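Local structure of phosphotriesterase homology protein (Escherichia coli, 1BF6) at residues 10-15 and 239-244; 159-164 and 189-194; 123-128 and 138-143; 41-46 and 72-77. The protein hydrolyses phosphorylated glyceryl acetates, and also aromatic acetates and propionates, using a pair of zinc ions in its active site. One frame throughout, in Å; residues are numbered along the deposited sequence.

Interaction 1 of 4, residues 10-15 and 239-244; sequences AHEHLH and LSMDIT. With ZN (zinc ion), chain C; SO4 (sulfate ion), chain F.
The imidazoles of His11 and His13 both turn an edge to the carboxylate of Asp242: OD1 lies near the plane of each ring, and His13 has Ile243 O at its edge as well. His11 and Asp242 lie side by side, the ring and carboxylate planes 80° apart; against His13 the angle is 44°. This is the His-X-His metal motif at the end of the first strand of a TIM barrel, meeting the aspartate that follows strand 237-239. His11 NE2 (2.3 Å), His13 NE2 (2.2 Å) and Asp242 OD1 (2.4 Å) bind one zinc, with Glu124 as fourth ligand; Thr54 holds His13 by ND1, fixing the ring's rotation. Glu12, between the two histidines in sequence, does not bind the zinc: its chain bends at chi2 (-59°), bringing the carboxylate to the backbone of the opposite loop. Glu12 OE2 takes Met241 N on its syn side at 2.8 Å and the Ser240 hydroxyl on its anti side, while Ile243 N reaches the syn side of Glu12 OE1 at 3.0 Å. An acidic residue suits this place because it gathers three donors around the metal-binding aspartate. Replacing Glu12 by alanine removes the carboxylate, and Met241 N, Ile243 N and Ser240 OG would probably be left without this acceptor, the Asp242 loop being less firmly held. Ser240 is also an acceptor, taking His11 N at 2.8 Å on OG and so tying the first metal ligand to the same network. Beyond the metal, Thr244 OG1 donates to O2 of a sulfate, probably from the crystallisation liquor, at 2.8 Å.

Interaction 2 of 4, residues 159-164 and 189-194; sequences SFSTMG and KDNLDN. With SO4 (sulfate ion), chain E.
Ser161 packs its CB against Lys189 and Asn191, joining two loops of the TIM barrel, one leading from strand 154-157 into helix 164-173 and the other from strand 181-183 into helix 192-200. The close part is small: Ser161 CB lies 3.6 Å from Asn191 OD1 and 3.9 Å from Lys189 CG, and Lys189 CE comes within 3.4 Å of Ser161 O. A small residue fits here, and its buried hydroxyl pairs with His185 O and Leu188 N, so OG is used by the second loop just ahead of Lys189. No hydrogen bond passes directly between the two segments. Lys189 sets off with CG between its own backbone N and carbonyl carbon (chi1 68°), then runs fully extended alongside the 160-162 backbone. Outward, at the end of that long, straight chain, the contact grows looser, and Lys189 NZ donates a hydrogen bond to sulfate O3 at 2.9 Å. With an alanine in its place, the sulfate would probably lose this cationic partner, and the apolar cover along Ser161 would go as well. On this outer side Phe160, an exposed residue, turns its ring from Lys189 and rests on Glu129. The sulfate, probably from the crystallisation liquor, also sits at the start of helix 164-173, where Met163 N points almost straight at O2 (2.8 Å, 163°). The turn presenting that amide is held by Thr162, whose OG1 meets Ser159 O at 2.7 Å, in the carbonyl plane.

Interaction 3 of 4, residues 123-128 and 138-143; sequences AEIGTS and KVFIAA. With ZN (zinc ion), chain C; ZN (zinc ion), chain D.
Ile125 lays its delta-methyl over the middle of the Phe140 ring, with CD1 3.8 Å from the centroid and 10° off the normal, a CH-pi contact. Two torsions accompany this. The isoleucine holds CG1 between its backbone N and carbonyl carbon (chi1 64°) and extends beyond it. Phe140 is turned away from the usual staggered positions, and with chi1 at -92° the ring lies against the strand. The fit is tight, since Ile125 CD1 also presses on Ala143 CB at 3.4 Å; alanine suits that helix position because little more than a methyl could fit. At the ring's edge Gly126 O lies in plane, 3.5 Å from Phe140 CE1. The setting is a beta-alpha-beta unit of the TIM barrel: helix 134-150 runs back roughly antiparallel to strand 122-126 and covers its outer side before leading to strand 154-157. The Thr127 and Phe140 side chains cross at about a right angle, Thr127 CG2 3.7 Å from Phe140 CE1, while Thr127 OG1 is hydrogen-bonded to Gln167 NE2. On the strand's inner side Glu124 stretches the other way and bridges the metals, OE1 at 2.2 Å from one zinc and OE2 at 2.4 Å from the other, in the place of the carbamylated lysine of phosphotriesterase itself.

Interaction 4 of 4, residues 41-46 and 72-77; sequences DLMTRG and TGINVV
Met43 and Ile74 carry this contact, the sulfur of the methionine lying across the backbone and beta-carbon of the isoleucine. Met43 reaches out from the last turn of helix 32-44 and folds at both chi2 (-79°) and chi3 (-84°), so that the chain curls round the corner where the opposite segment changes direction. Met43 SD rests 3.8 Å from Ile74 CA and 3.9 Å from Ile74 CB. Beyond it, Met43 CE ends 3.2 Å from Thr72 O, touching the carbonyl at the end of helix 62-72. A flexible, unbranched side chain suits this place, for it can follow an uneven surface of backbone and side chain. With a positive phi of 85°, Gly73 leaves the helix in a conformation where a beta-carbon would be jammed against the preceding carbonyl oxygen; one would also stand only 3.6 Å from Met43 CE. The buried Ile74 points its beta-carbon toward helix 32-44, and Ile74 CD1 meets Leu42 CD1 at 4.2 Å, an apolar pair at the buried side of the contact. Close by, helix 32-44 finishes in a Schellman motif, with Gly46 as its C-prime residue: Gly46 N bonds Met43 O at 3.2 Å, and Val47 N bonds Leu42 O. The contact thus fastens the C-terminal ends of two helices beside the start of strand 75-80. Thr72 leans on Cys36, Met39 and Asn40 of helix 32-44, while Leu42 packs on Val47 and Ile74 on Val50 of strand 47-52, which runs between strands 7-12 and 75-80.

All four interactions belong to one TIM barrel. Interaction 1 pairs segments far apart in the sequence, and between them come interaction 4, then interaction 3, then interaction 2. Interactions 1 and 3 lie with centres about 18 Å apart and share a zinc ion, with Glu124 meeting His11 and His13 there. Interaction 1 also touches interaction 4 through Leu14 and Val76, their centres about 13 Å apart and both reaching the sheet of strands 7-12, 47-52 and 75-80. Interactions 2 and 3 meet where Ser159 probably bonds Thr127 O. Interactions 2 and 4, about 30 Å apart between centres, lie on opposite sides of the chain's centre and do not touch; the metal site belongs to interactions 1 and 3.

Interaction 1 of 4, residues 10-15 and 239-244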
loop_
_atom_site.group_PDB
_atom_site.type_symbol
_atom_site.label_atom_id
_atom_site.label_comp_id
_atom_site.label_asym_id
_atom_site.label_seq_id
_atom_site.Cartn_x
_atom_site.Cartn_y
_atom_site.Cartn_z
ATOM N N ALA A 10 5.310 -2.420 2.304
ATOM C CA ALA A 10 4.488 -2.404 1.090
ATOM C C ALA A 10 3.323 -1.421 0.979
ATOM O O ALA A 10 2.786 -1.237 -0.114
ATOM C CB ALA A 10 3.985 -3.821 0.808
ATOM N N HIS A 11 2.941 -0.786 2.085
ATOM C CA HIS A 11 1.794 0.131 2.065
ATOM C C HIS A 11 1.836 1.111 3.223
ATOM O O HIS A 11 1.399 0.792 4.327
ATOM C CB HIS A 11 0.500 -0.671 2.151
ATOM C CG HIS A 11 -0.735 0.152 1.940
ATOM N ND1 HIS A 11 -1.606 -0.030 0.883
ATOM C CD2 HIS A 11 -1.232 1.192 2.660
ATOM C CE1 HIS A 11 -2.584 0.871 0.983
ATOM N NE2 HIS A 11 -2.399 1.631 2.040
ATOM N N GLU A 12 2.316 2.314 2.946
ATOM C CA GLU A 12 2.433 3.348 3.961
ATOM C C GLU A 12 2.085 4.728 3.430
ATOM O O GLU A 12 1.949 4.942 2.220
ATOM C CB GLU A 12 3.877 3.413 4.474
ATOM C CG GLU A 12 4.390 2.140 5.123
ATOM C CD GLU A 12 3.570 1.714 6.315
ATOM O OE1 GLU A 12 2.930 2.571 6.964
ATOM O OE2 GLU A 12 3.559 0.507 6.611
ATOM N N HIS A 13 1.947 5.666 4.359
ATOM C CA HIS A 13 1.704 7.054 4.030
ATOM C C HIS A 13 2.720 7.849 4.811
ATOM O O HIS A 13 2.875 7.618 6.008
ATOM C CB HIS A 13 0.303 7.488 4.449
ATOM C CG HIS A 13 -0.775 6.792 3.697
ATOM N ND1 HIS A 13 -1.179 7.149 2.429
ATOM C CD2 HIS A 13 -1.475 5.677 4.010
ATOM C CE1 HIS A 13 -2.076 6.257 2.018
ATOM N NE2 HIS A 13 -2.284 5.350 2.947
ATOM N N LEU A 14 3.474 8.700 4.119
ATOM C CA LEU A 14 4.460 9.574 4.753
ATOM C C LEU A 14 3.874 10.983 4.817
ATOM O O LEU A 14 4.165 11.755 5.736
ATOM C CB LEU A 14 5.770 9.571 3.972
ATOM C CG LEU A 14 6.410 8.181 3.922
ATOM C CD1 LEU A 14 7.765 8.285 3.255
ATOM C CD2 LEU A 14 6.546 7.630 5.334
ATOM N N HIS A 15 3.090 11.328 3.797
ATOM C CA HIS A 15 2.427 12.611 3.759
ATOM C C HIS A 15 1.067 12.430 3.115
ATOM O O HIS A 15 0.951 12.242 1.901
ATOM C CB HIS A 15 3.226 13.677 3.015
ATOM C CG HIS A 15 2.556 15.017 3.014
ATOM N ND1 HIS A 15 1.347 15.241 2.391
ATOM C CD2 HIS A 15 2.907 16.193 3.588
ATOM C CE1 HIS A 15 0.980 16.498 2.581
ATOM N NE2 HIS A 15 1.910 17.097 3.304
ATOM N N LEU A 239 3.810 -7.242 3.646
ATOM C CA LEU A 239 3.387 -6.655 4.923
ATOM C C LEU A 239 3.588 -5.159 5.070
ATOM O O LEU A 239 4.463 -4.574 4.434
ATOM C CB LEU A 239 4.179 -7.333 6.063
ATOM C CG LEU A 239 4.294 -8.867 6.101
ATOM C CD1 LEU A 239 5.284 -9.276 7.198
ATOM C CD2 LEU A 239 2.955 -9.514 6.342
ATOM N N SER A 240 2.792 -4.560 5.968
ATOM C CA SER A 240 2.881 -3.135 6.283
ATOM C C SER A 240 1.983 -2.727 7.471
ATOM O O SER A 240 1.259 -3.557 8.024
ATOM C CB SER A 240 2.573 -2.267 5.051
ATOM O OG SER A 240 3.673 -1.413 4.758
ATOM N N MET A 241 2.052 -1.447 7.836
ATOM C CA MET A 241 1.285 -0.867 8.950
ATOM C C MET A 241 0.151 0.066 8.481
ATOM O O MET A 241 -0.821 0.315 9.211
ATOM C CB MET A 241 2.225 -0.029 9.834
ATOM C CG MET A 241 3.458 -0.755 10.369
ATOM S SD MET A 241 2.996 -2.061 11.460
ATOM C CE MET A 241 2.332 -1.106 12.819
ATOM N N ASP A 242 0.300 0.605 7.269
ATOM C CA ASP A 242 -0.655 1.567 6.711
ATOM C C ASP A 242 -0.863 2.746 7.685
ATOM O O ASP A 242 -2.007 3.040 8.073
ATOM C CB ASP A 242 -2.001 0.908 6.388
ATOM C CG ASP A 242 -2.945 1.839 5.635
ATOM O OD1 ASP A 242 -2.467 2.845 5.063
ATOM O OD2 ASP A 242 -4.151 1.574 5.642
ATOM N N ILE A 243 0.244 3.363 8.119
ATOM C CA ILE A 243 0.192 4.525 9.021
ATOM C C ILE A 243 -0.530 5.649 8.256
ATOM O O ILE A 243 -0.205 5.924 7.093
ATOM C CB ILE A 243 1.610 5.000 9.438
ATOM C CG1 ILE A 243 2.312 3.926 10.283
ATOM C CG2 ILE A 243 1.540 6.319 10.185
ATOM C CD1 ILE A 243 1.555 3.519 11.530
ATOM N N THR A 244 -1.506 6.276 8.914
ATOM C CA THR A 244 -2.313 7.332 8.297
ATOM C C THR A 244 -2.587 8.548 9.194
ATOM O O THR A 244 -3.019 9.586 8.700
ATOM C CB THR A 244 -3.704 6.782 7.878
ATOM O OG1 THR A 244 -4.387 6.273 9.032
ATOM C CG2 THR A 244 -3.591 5.659 6.844
HETATM ZN ZN ZN C . -3.384 3.486 2.921
HETATM S S SO4 F . -7.588 4.604 9.972
HETATM O O1 SO4 F . -8.636 5.092 10.865
HETATM O O2 SO4 F . -7.088 5.762 9.115
HETATM O O3 SO4 F . -6.358 4.039 10.734
HETATM O O4 SO4 F . -8.142 3.464 9.121
#

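Interaction 2 of 4, residues 159-164 and 189-194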
loop_
_atom_site.group_PDB
_atom_site.type_symbol
_atom_site.label_atom_id
_atom_site.label_comp_id
_atom_site.label_asym_id
_atom_site.label_seq_id
_atom_site.Cartn_x
_atom_site.Cartn_y
_atom_site.Cartn_z
ATOM N N SER A 159 -11.924 -2.182 1.192
ATOM C CA SER A 159 -12.572 -1.629 2.379
ATOM C C SER A 159 -12.988 -2.768 3.297
ATOM O O SER A 159 -13.863 -3.569 2.966
ATOM C CB SER A 159 -13.768 -0.768 1.975
ATOM O OG SER A 159 -13.319 0.484 1.495
ATOM N N PHE A 160 -12.327 -2.850 4.447
ATOM C CA PHE A 160 -12.600 -3.906 5.415
ATOM C C PHE A 160 -12.499 -5.301 4.808
ATOM O O PHE A 160 -13.328 -6.178 5.066
ATOM C CB PHE A 160 -13.934 -3.656 6.124
ATOM C CG PHE A 160 -13.927 -2.389 6.925
ATOM C CD1 PHE A 160 -13.155 -2.300 8.084
ATOM C CD2 PHE A 160 -14.598 -1.257 6.471
ATOM C CE1 PHE A 160 -13.038 -1.103 8.781
ATOM C CE2 PHE A 160 -14.493 -0.046 7.158
ATOM C CZ PHE A 160 -13.709 0.031 8.317
ATOM N N SER A 161 -11.457 -5.472 3.991
ATOM C CA SER A 161 -11.151 -6.739 3.328
ATOM C C SER A 161 -12.241 -7.288 2.413
ATOM O O SER A 161 -12.367 -8.504 2.260
ATOM C CB SER A 161 -10.749 -7.791 4.376
ATOM O OG SER A 161 -9.684 -7.300 5.174
ATOM N N THR A 162 -13.020 -6.395 1.795
ATOM C CA THR A 162 -14.098 -6.821 0.891
ATOM C C THR A 162 -13.789 -6.469 -0.568
ATOM O O THR A 162 -13.029 -5.544 -0.835
ATOM C CB THR A 162 -15.462 -6.136 1.218
ATOM O OG1 THR A 162 -15.356 -4.721 0.990
ATOM C CG2 THR A 162 -15.874 -6.399 2.656
ATOM N N MET A 163 -14.384 -7.237 -1.484
ATOM C CA MET A 163 -14.285 -7.024 -2.933
ATOM C C MET A 163 -12.955 -7.300 -3.638
ATOM O O MET A 163 -12.814 -6.980 -4.819
ATOM C CB MET A 163 -14.766 -5.605 -3.299
ATOM C CG MET A 163 -16.092 -5.198 -2.643
ATOM S SD MET A 163 -17.383 -6.420 -2.800
ATOM C CE MET A 163 -17.854 -6.141 -4.509
ATOM N N GLY A 164 -11.995 -7.908 -2.938
ATOM C CA GLY A 164 -10.714 -8.211 -3.548
ATOM C C GLY A 164 -10.826 -9.076 -4.796
ATOM O O GLY A 164 -10.230 -8.746 -5.824
ATOM N N LYS A 189 -10.272 -8.968 8.804
ATOM C CA LYS A 189 -11.274 -9.949 9.213
ATOM C C LYS A 189 -10.753 -11.339 8.841
ATOM O O LYS A 189 -9.717 -11.451 8.173
ATOM C CB LYS A 189 -12.610 -9.697 8.499
ATOM C CG LYS A 189 -12.570 -9.968 7.009
ATOM C CD LYS A 189 -13.949 -9.938 6.411
ATOM C CE LYS A 189 -13.880 -10.030 4.904
ATOM N NZ LYS A 189 -15.232 -9.907 4.315
ATOM N N ASP A 190 -11.430 -12.385 9.325
ATOM C CA ASP A 190 -11.066 -13.764 9.000
ATOM C C ASP A 190 -11.356 -13.773 7.505
ATOM O O ASP A 190 -12.512 -13.703 7.089
ATOM C CB ASP A 190 -11.963 -14.767 9.748
ATOM C CG ASP A 190 -11.702 -14.791 11.272
ATOM O OD1 ASP A 190 -10.718 -14.180 11.733
ATOM O OD2 ASP A 190 -12.487 -15.431 12.011
ATOM N N ASN A 191 -10.294 -13.824 6.712
ATOM C CA ASN A 191 -10.411 -13.713 5.261
ATOM C C ASN A 191 -9.613 -14.778 4.489
ATOM O O ASN A 191 -9.272 -14.577 3.321
ATOM C CB ASN A 191 -9.889 -12.302 4.925
ATOM C CG ASN A 191 -10.356 -11.776 3.569
ATOM O OD1 ASN A 191 -9.702 -10.906 2.995
ATOM N ND2 ASN A 191 -11.501 -12.246 3.091
ATOM N N LEU A 192 -9.360 -15.927 5.113
ATOM C CA LEU A 192 -8.567 -16.974 4.463
ATOM C C LEU A 192 -9.106 -17.489 3.129
ATOM O O LEU A 192 -8.358 -17.587 2.159
ATOM C CB LEU A 192 -8.311 -18.148 5.420
ATOM C CG LEU A 192 -7.192 -19.095 4.994
ATOM C CD1 LEU A 192 -5.889 -18.327 4.802
ATOM C CD2 LEU A 192 -7.026 -20.182 6.039
ATOM N N ASP A 193 -10.400 -17.781 3.063
ATOM C CA ASP A 193 -10.977 -18.297 1.824
ATOM C C ASP A 193 -10.700 -17.384 0.652
ATOM O O ASP A 193 -10.128 -17.819 -0.345
ATOM C CB ASP A 193 -12.472 -18.551 1.974
ATOM C CG ASP A 193 -12.765 -19.681 2.937
ATOM O OD1 ASP A 193 -12.020 -20.691 2.923
ATOM O OD2 ASP A 193 -13.733 -19.557 3.719
ATOM N N ASN A 194 -11.039 -16.106 0.804
ATOM C CA ASN A 194 -10.806 -15.136 -0.256
ATOM C C ASN A 194 -9.321 -15.006 -0.585
ATOM O O ASN A 194 -8.949 -14.923 -1.746
ATOM C CB ASN A 194 -11.346 -13.761 0.136
ATOM C CG ASN A 194 -12.868 -13.663 0.065
ATOM O OD1 ASN A 194 -13.443 -12.711 0.596
ATOM N ND2 ASN A 194 -13.521 -14.629 -0.581
HETATM S S SO4 E . -16.309 -10.020 0.695
HETATM O O1 SO4 E . -17.450 -9.743 1.563
HETATM O O2 SO4 E . -16.299 -9.037 -0.476
HETATM O O3 SO4 E . -14.948 -9.866 1.429
HETATM O O4 SO4 E . -16.393 -11.470 0.216
#

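Interaction 3 of 4, residues 123-128 and 138-143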
loop_
_atom_site.group_PDB
_atom_site.type_symbol
_atom_site.label_atom_id
_atom_site.label_comp_id
_atom_site.label_asym_id
_atom_site.label_seq_id
_atom_site.Cartn_x
_atom_site.Cartn_y
_atom_site.Cartn_z
ATOM N N ALA A 123 -1.506 3.390 -7.533
ATOM C CA ALA A 123 -1.994 2.967 -6.213
ATOM C C ALA A 123 -2.563 4.146 -5.414
ATOM O O ALA A 123 -2.290 5.246 -5.836
ATOM C CB ALA A 123 -0.747 2.522 -5.417
ATOM N N GLU A 124 -3.052 4.113 -4.173
ATOM C CA GLU A 124 -3.867 3.071 -3.727
ATOM C C GLU A 124 -5.251 3.142 -4.384
ATOM O O GLU A 124 -5.873 4.192 -4.174
ATOM C CB GLU A 124 -4.025 2.687 -2.232
ATOM C CG GLU A 124 -4.576 3.845 -1.372
ATOM C CD GLU A 124 -4.668 3.277 0.097
ATOM O OE1 GLU A 124 -5.430 2.365 -0.034
ATOM O OE2 GLU A 124 -3.974 4.070 0.693
ATOM N N ILE A 125 -5.573 2.241 -5.303
ATOM C CA ILE A 125 -6.864 2.330 -5.957
ATOM C C ILE A 125 -7.856 1.464 -5.218
ATOM O O ILE A 125 -7.688 0.249 -5.098
ATOM C CB ILE A 125 -6.758 2.066 -7.490
ATOM C CG1 ILE A 125 -6.301 0.649 -7.786
ATOM C CG2 ILE A 125 -5.728 3.043 -8.112
ATOM C CD1 ILE A 125 -6.358 0.309 -9.281
ATOM N N GLY A 126 -8.864 2.118 -4.650
ATOM C CA GLY A 126 -9.828 1.381 -3.865
ATOM C C GLY A 126 -11.267 1.255 -4.297
ATOM O O GLY A 126 -11.739 1.876 -5.258
ATOM N N THR A 127 -11.947 0.368 -3.588
ATOM C CA THR A 127 -13.357 0.123 -3.790
ATOM C C THR A 127 -14.032 0.323 -2.431
ATOM O O THR A 127 -13.366 0.324 -1.382
ATOM C CB THR A 127 -13.628 -1.291 -4.345
ATOM O OG1 THR A 127 -12.933 -2.263 -3.555
ATOM C CG2 THR A 127 -13.177 -1.394 -5.813
ATOM N N SER A 128 -15.343 0.533 -2.454
ATOM C CA SER A 128 -16.106 0.766 -1.232
ATOM C C SER A 128 -16.402 -0.532 -0.484
ATOM O O SER A 128 -16.131 -1.626 -0.984
ATOM C CB SER A 128 -17.411 1.509 -1.567
ATOM O OG SER A 128 -17.130 2.824 -2.010
ATOM N N LYS A 138 -14.660 2.622 -13.105
ATOM C CA LYS A 138 -14.023 3.474 -14.110
ATOM C C LYS A 138 -12.559 3.726 -13.745
ATOM O O LYS A 138 -11.675 3.690 -14.607
ATOM C CB LYS A 138 -14.772 4.801 -14.195
ATOM C CG LYS A 138 -14.306 5.768 -15.259
ATOM C CD LYS A 138 -15.058 7.085 -15.062
ATOM C CE LYS A 138 -14.935 8.019 -16.234
ATOM N NZ LYS A 138 -15.787 9.226 -15.976
ATOM N N VAL A 139 -12.300 3.994 -12.463
ATOM C CA VAL A 139 -10.922 4.218 -12.028
ATOM C C VAL A 139 -10.082 2.926 -12.216
ATOM O O VAL A 139 -8.952 2.987 -12.683
ATOM C CB VAL A 139 -10.862 4.746 -10.563
ATOM C CG1 VAL A 139 -9.430 4.633 -10.000
ATOM C CG2 VAL A 139 -11.292 6.227 -10.531
ATOM N N PHE A 140 -10.644 1.774 -11.870
ATOM C CA PHE A 140 -9.937 0.509 -12.050
ATOM C C PHE A 140 -9.663 0.219 -13.539
ATOM O O PHE A 140 -8.612 -0.323 -13.891
ATOM C CB PHE A 140 -10.701 -0.637 -11.396
ATOM C CG PHE A 140 -10.287 -0.900 -9.968
ATOM C CD1 PHE A 140 -10.630 -0.011 -8.952
ATOM C CD2 PHE A 140 -9.510 -2.014 -9.647
ATOM C CE1 PHE A 140 -10.200 -0.219 -7.631
ATOM C CE2 PHE A 140 -9.077 -2.232 -8.328
ATOM C CZ PHE A 140 -9.423 -1.331 -7.318
ATOM N N ILE A 141 -10.589 0.598 -14.420
ATOM C CA ILE A 141 -10.365 0.385 -15.857
ATOM C C ILE A 141 -9.232 1.298 -16.338
ATOM O O ILE A 141 -8.357 0.871 -17.099
ATOM C CB ILE A 141 -11.660 0.588 -16.680
ATOM C CG1 ILE A 141 -12.650 -0.509 -16.313
ATOM C CG2 ILE A 141 -11.349 0.540 -18.190
ATOM C CD1 ILE A 141 -14.068 -0.263 -16.751
ATOM N N ALA A 142 -9.220 2.540 -15.850
ATOM C CA ALA A 142 -8.180 3.494 -16.195
ATOM C C ALA A 142 -6.831 2.966 -15.701
ATOM O O ALA A 142 -5.822 3.110 -16.379
ATOM C CB ALA A 142 -8.475 4.852 -15.566
ATOM N N ALA A 143 -6.831 2.366 -14.511
ATOM C CA ALA A 143 -5.609 1.813 -13.924
ATOM C C ALA A 143 -5.079 0.699 -14.838
ATOM O O ALA A 143 -3.890 0.667 -15.151
ATOM C CB ALA A 143 -5.891 1.277 -12.515
HETATM ZN ZN ZN C . -3.384 3.486 2.921
HETATM ZN ZN ZN D . -6.180 1.899 1.981
#

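Interaction 4 of 4, residues 41-46 and 72-77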
loop_
_atom_site.group_PDB
_atom_site.type_symbol
_atom_site.label_atom_id
_atom_site.label_comp_id
_atom_site.label_asym_id
_atom_site.label_seq_id
_atom_site.Cartn_x
_atom_site.Cartn_y
_atom_site.Cartn_z
ATOM N N ASP A 41 14.460 5.238 12.332
ATOM C CA ASP A 41 14.217 4.064 13.178
ATOM C C ASP A 41 14.042 2.827 12.289
ATOM O O ASP A 41 14.523 1.738 12.608
ATOM C CB ASP A 41 12.947 4.246 14.026
ATOM C CG ASP A 41 13.062 5.372 15.056
ATOM O OD1 ASP A 41 14.142 5.995 15.183
ATOM O OD2 ASP A 41 12.045 5.638 15.731
ATOM N N LEU A 42 13.319 2.998 11.185
ATOM C CA LEU A 42 13.107 1.901 10.253
ATOM C C LEU A 42 14.447 1.435 9.671
ATOM O O LEU A 42 14.689 0.235 9.554
ATOM C CB LEU A 42 12.177 2.330 9.109
ATOM C CG LEU A 42 10.673 2.431 9.365
ATOM C CD1 LEU A 42 9.988 2.888 8.070
ATOM C CD2 LEU A 42 10.111 1.101 9.831
ATOM N N MET A 43 15.302 2.393 9.325
ATOM C CA MET A 43 16.619 2.122 8.740
ATOM C C MET A 43 17.472 1.243 9.666
ATOM O O MET A 43 18.174 0.344 9.200
ATOM C CB MET A 43 17.362 3.443 8.457
ATOM C CG MET A 43 16.737 4.370 7.399
ATOM S SD MET A 43 17.081 3.853 5.724
ATOM C CE MET A 43 18.669 4.580 5.464
ATOM N N THR A 44 17.387 1.474 10.977
ATOM C CA THR A 44 18.175 0.679 11.935
ATOM C C THR A 44 17.731 -0.794 11.994
ATOM O O THR A 44 18.513 -1.677 12.363
ATOM C CB THR A 44 18.176 1.326 13.360
ATOM O OG1 THR A 44 16.997 0.914 14.064
ATOM C CG2 THR A 44 18.156 2.848 13.271
ATOM N N ARG A 45 16.489 -1.060 11.601
ATOM C CA ARG A 45 15.952 -2.417 11.606
ATOM C C ARG A 45 16.021 -3.080 10.222
ATOM O O ARG A 45 15.320 -4.064 9.970
ATOM C CB ARG A 45 14.497 -2.430 12.075
ATOM C CG ARG A 45 14.228 -1.755 13.392
ATOM C CD ARG A 45 14.711 -2.563 14.577
ATOM N NE ARG A 45 14.395 -1.838 15.802
ATOM C CZ ARG A 45 15.179 -1.776 16.869
ATOM N NH1 ARG A 45 16.346 -2.412 16.892
ATOM N NH2 ARG A 45 14.819 -1.023 17.895
ATOM N N GLY A 46 16.809 -2.494 9.324
ATOM C CA GLY A 46 16.995 -3.070 7.996
ATOM C C GLY A 46 16.077 -2.646 6.864
ATOM O O GLY A 46 16.172 -3.180 5.753
ATOM N N THR A 72 17.027 11.209 5.415
ATOM C CA THR A 72 17.240 9.883 5.996
ATOM C C THR A 72 17.907 8.803 5.130
ATOM O O THR A 72 18.397 7.800 5.656
ATOM C CB THR A 72 15.901 9.321 6.486
ATOM O OG1 THR A 72 15.047 9.064 5.361
ATOM C CG2 THR A 72 15.204 10.323 7.389
ATOM N N GLY A 73 17.899 8.975 3.810
ATOM C CA GLY A 73 18.497 7.972 2.947
ATOM C C GLY A 73 17.548 6.830 2.620
ATOM O O GLY A 73 17.901 5.910 1.877
ATOM N N ILE A 74 16.343 6.858 3.182
ATOM C CA ILE A 74 15.394 5.803 2.880
ATOM C C ILE A 74 14.881 6.044 1.451
ATOM O O ILE A 74 14.993 7.155 0.927
ATOM C CB ILE A 74 14.229 5.754 3.897
ATOM C CG1 ILE A 74 13.617 4.346 3.900
ATOM C CG2 ILE A 74 13.202 6.861 3.604
ATOM C CD1 ILE A 74 12.681 4.068 5.034
ATOM N N ASN A 75 14.448 4.976 0.788
ATOM C CA ASN A 75 13.925 5.099 -0.570
ATOM C C ASN A 75 12.403 5.071 -0.541
ATOM O O ASN A 75 11.795 4.157 0.014
ATOM C CB ASN A 75 14.447 3.983 -1.479
ATOM C CG ASN A 75 13.960 4.138 -2.915
ATOM O OD1 ASN A 75 13.266 3.269 -3.452
ATOM N ND2 ASN A 75 14.317 5.259 -3.540
ATOM N N VAL A 76 11.786 6.073 -1.153
ATOM C CA VAL A 76 10.334 6.146 -1.176
ATOM C C VAL A 76 9.780 6.008 -2.598
ATOM O O VAL A 76 10.166 6.763 -3.493
ATOM C CB VAL A 76 9.837 7.481 -0.590
ATOM C CG1 VAL A 76 8.323 7.559 -0.686
ATOM C CG2 VAL A 76 10.289 7.625 0.869
ATOM N N VAL A 77 8.899 5.033 -2.793
ATOM C CA VAL A 77 8.266 4.838 -4.089
ATOM C C VAL A 77 6.900 5.518 -4.035
ATOM O O VAL A 77 6.026 5.098 -3.276
ATOM C CB VAL A 77 8.073 3.342 -4.429
ATOM C CG1 VAL A 77 7.324 3.196 -5.764
ATOM C CG2 VAL A 77 9.439 2.635 -4.485
#